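Local coordinates for Old Yellow Enzyme (Pichia, PDB 6AGZ), which is an FMN-containing flavoprotein oxidoreductase that carries out the asymmetric reduction of enone compounds, probably adding hydride from its reduced flavin to the activated double bond, at residues Val313-Gly318 / Asp336-Gly341. Numbering follows the deposited sequence.
With FMN (flavin mononucleotide), chain C.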
loop_
_atom_site.group_PDB
_atom_site.type_symbol
_atom_site.label_atom_id
_atom_site.label_comp_id
_atom_site.label_asym_id
_atom_site.label_seq_id
_atom_site.Cartn_x
_atom_site.Cartn_y
_atom_site.Cartn_z
ATOM N N VAL A 313 7.478 13.912 7.379
ATOM C CA VAL A 313 7.385 12.565 7.925
ATOM C C VAL A 313 8.525 12.368 8.914
ATOM O O VAL A 313 9.686 12.651 8.597
ATOM C CB VAL A 313 7.417 11.488 6.820
ATOM C CG1 VAL A 313 8.632 11.661 5.915
ATOM C CG2 VAL A 313 7.390 10.097 7.434
ATOM N N LEU A 314 8.192 11.909 10.115
ATOM C CA LEU A 314 9.177 11.594 11.141
ATOM C C LEU A 314 9.403 10.090 11.146
ATOM O O LEU A 314 8.472 9.327 11.401
ATOM C CB LEU A 314 8.705 12.071 12.515
ATOM C CG LEU A 314 9.429 11.477 13.726
ATOM C CD1 LEU A 314 10.906 11.839 13.709
ATOM C CD2 LEU A 314 8.773 11.933 15.020
ATOM N N ARG A 315 10.628 9.665 10.861
ATOM C CA ARG A 315 10.972 8.249 10.813
ATOM C C ARG A 315 11.809 7.897 12.034
ATOM O O ARG A 315 12.826 8.547 12.298
ATOM C CB ARG A 315 11.732 7.921 9.526
ATOM C CG ARG A 315 11.077 8.491 8.278
ATOM C CD ARG A 315 11.823 8.096 7.014
ATOM N NE ARG A 315 11.747 6.662 6.758
ATOM C CZ ARG A 315 12.113 6.089 5.617
ATOM N NH1 ARG A 315 12.575 6.830 4.620
ATOM N NH2 ARG A 315 12.012 4.775 5.469
ATOM N N SER A 316 11.382 6.877 12.781
ATOM C CA SER A 316 12.086 6.502 14.001
ATOM C C SER A 316 12.360 5.004 14.040
ATOM O O SER A 316 11.598 4.198 13.496
ATOM C CB SER A 316 11.296 6.912 15.251
ATOM O OG SER A 316 11.132 8.317 15.310
ATOM N N GLY A 317 13.463 4.643 14.696
ATOM C CA GLY A 317 13.781 3.256 14.981
ATOM C C GLY A 317 15.069 2.736 14.374
ATOM O O GLY A 317 15.184 2.610 13.152
ATOM N N GLY A 318 16.048 2.422 15.227
ATOM C CA GLY A 318 17.255 1.744 14.800
ATOM C C GLY A 318 18.331 2.620 14.198
ATOM O O GLY A 318 19.437 2.123 13.947
ATOM N N ASP A 336 13.585 16.461 1.254
ATOM C CA ASP A 336 13.668 17.660 2.077
ATOM C C ASP A 336 12.538 17.745 3.100
ATOM O O ASP A 336 12.238 18.836 3.595
ATOM C CB ASP A 336 13.673 18.901 1.184
ATOM C CG ASP A 336 14.373 20.081 1.825
ATOM O OD1 ASP A 336 15.386 19.867 2.522
ATOM O OD2 ASP A 336 13.909 21.224 1.630
ATOM N N ARG A 337 11.906 16.614 3.433
ATOM C CA ARG A 337 10.763 16.618 4.340
ATOM C C ARG A 337 10.852 15.523 5.401
ATOM O O ARG A 337 9.832 15.164 5.995
ATOM C CB ARG A 337 9.450 16.487 3.556
ATOM C CG ARG A 337 9.404 15.353 2.522
ATOM C CD ARG A 337 9.040 14.010 3.148
ATOM N NE ARG A 337 8.796 12.968 2.155
ATOM C CZ ARG A 337 7.603 12.431 1.914
ATOM N NH1 ARG A 337 6.541 12.833 2.597
ATOM N NH2 ARG A 337 7.473 11.487 0.992
ATOM N N THR A 338 12.043 14.993 5.665
ATOM C CA THR A 338 12.205 13.837 6.535
ATOM C C THR A 338 12.887 14.234 7.837
ATOM O O THR A 338 13.979 14.813 7.822
ATOM C CB THR A 338 13.010 12.736 5.840
ATOM O OG1 THR A 338 12.314 12.305 4.664
ATOM C CG2 THR A 338 13.203 11.550 6.772
ATOM N N LEU A 339 12.238 13.920 8.954
ATOM C CA LEU A 339 12.815 14.033 10.284
ATOM C C LEU A 339 13.276 12.659 10.755
ATOM O O LEU A 339 12.701 11.633 10.385
ATOM C CB LEU A 339 11.800 14.608 11.276
ATOM C CG LEU A 339 11.098 15.916 10.903
ATOM C CD1 LEU A 339 10.054 16.275 11.949
ATOM C CD2 LEU A 339 12.103 17.043 10.741
ATOM N N ILE A 340 14.319 12.645 11.581
ATOM C CA ILE A 340 14.890 11.410 12.106
ATOM C C ILE A 340 14.737 11.422 13.620
ATOM O O ILE A 340 15.244 12.329 14.294
ATOM C CB ILE A 340 16.364 11.242 11.705
ATOM C CG1 ILE A 340 16.493 11.146 10.183
ATOM C CG2 ILE A 340 16.955 10.009 12.368
ATOM C CD1 ILE A 340 15.898 9.883 9.597
ATOM N N GLY A 341 14.040 10.423 14.150
ATOM C CA GLY A 341 13.818 10.301 15.580
ATOM C C GLY A 341 14.755 9.272 16.203
ATOM O O GLY A 341 14.947 8.187 15.658
HETATM N N1 FMN C . 6.580 5.425 21.331
HETATM C C2 FMN C . 5.386 6.117 21.406
HETATM O O2 FMN C . 4.770 6.395 20.377
HETATM N N3 FMN C . 4.877 6.496 22.632
HETATM C C4 FMN C . 5.564 6.184 23.786
HETATM O O4 FMN C . 5.118 6.518 24.882
HETATM C C4A FMN C . 6.764 5.489 23.711
HETATM N N5 FMN C . 7.446 5.179 24.865
HETATM C C5A FMN C . 8.639 4.493 24.800
HETATM C C6 FMN C . 9.321 4.185 25.970
HETATM C C7 FMN C . 10.523 3.492 25.914
HETATM C C7M FMN C . 11.259 3.163 27.177
HETATM C C8 FMN C . 11.044 3.106 24.687
HETATM C C8M FMN C . 12.343 2.357 24.624
HETATM C C9 FMN C . 10.361 3.412 23.518
HETATM C C9A FMN C . 9.156 4.109 23.569
HETATM N N10 FMN C . 8.471 4.416 22.407
HETATM C C10 FMN C . 7.275 5.106 22.479
HETATM C "C1'" FMN C . 9.030 4.014 21.072
HETATM C "C2'" FMN C . 10.022 5.098 20.640
HETATM O "O2'" FMN C . 9.336 6.322 20.493
HETATM C "C3'" FMN C . 10.765 4.759 19.349
HETATM O "O3'" FMN C . 9.855 4.673 18.276
HETATM C "C4'" FMN C . 11.538 3.451 19.488
HETATM O "O4'" FMN C . 12.261 3.455 20.698
HETATM C "C5'" FMN C . 12.516 3.247 18.338
HETATM O "O5'" FMN C . 13.373 4.364 18.243
HETATM P P FMN C . 14.922 4.231 18.660
HETATM O O1P FMN C . 15.532 3.062 17.922
HETATM O O2P FMN C . 15.661 5.495 18.296
HETATM O O3P FMN C . 15.013 4.005 20.150
HETATM O O HOH W 1 15.985 5.787 15.785
#
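Leu314 lays its CD1 methyl over the backbone leading into Gly341 and against the side chain of Leu339, 3.8 Å from Leu339 CB. With CG anti to the backbone N (chi1 163°), the branch leans toward strand 338-341, and Val30 of strand 29-31 touches both leucines inside the barrel. Ser316 follows on this face, its OG 3.4 Å from Gly341 CA; the missing side chain of Gly341 makes room for that hydroxyl. On the helix-covered face, Arg315 runs obliquely past Thr338, CD to CG2 3.7 Å, before its guanidinium reaches a salt bridge with Glu286. Val313 CG1 meets the aliphatic CD of Arg337, whose charged end is held by Asp335 and by the carbonyls of Leu306, Trp309 and Gly311. Between these layers four backbone hydrogen bonds link the strands in parallel, with Arg315 N to Leu339 O at 2.9 Å and almost straight (178°). The strands are the seventh and eighth of the TIM barrel, joined through helix 328-334 as a beta-alpha-beta unit. The loop following strand 313-316 presents Gly318 N directly to FMN O1P at 2.8 Å, while Gly317 N donates to a water that in turn donates to Gly341 O and FMN O2P. These two main-chain N-H groups, one acting directly and one through water, probably help to offset the negative charge of the flavin phosphate.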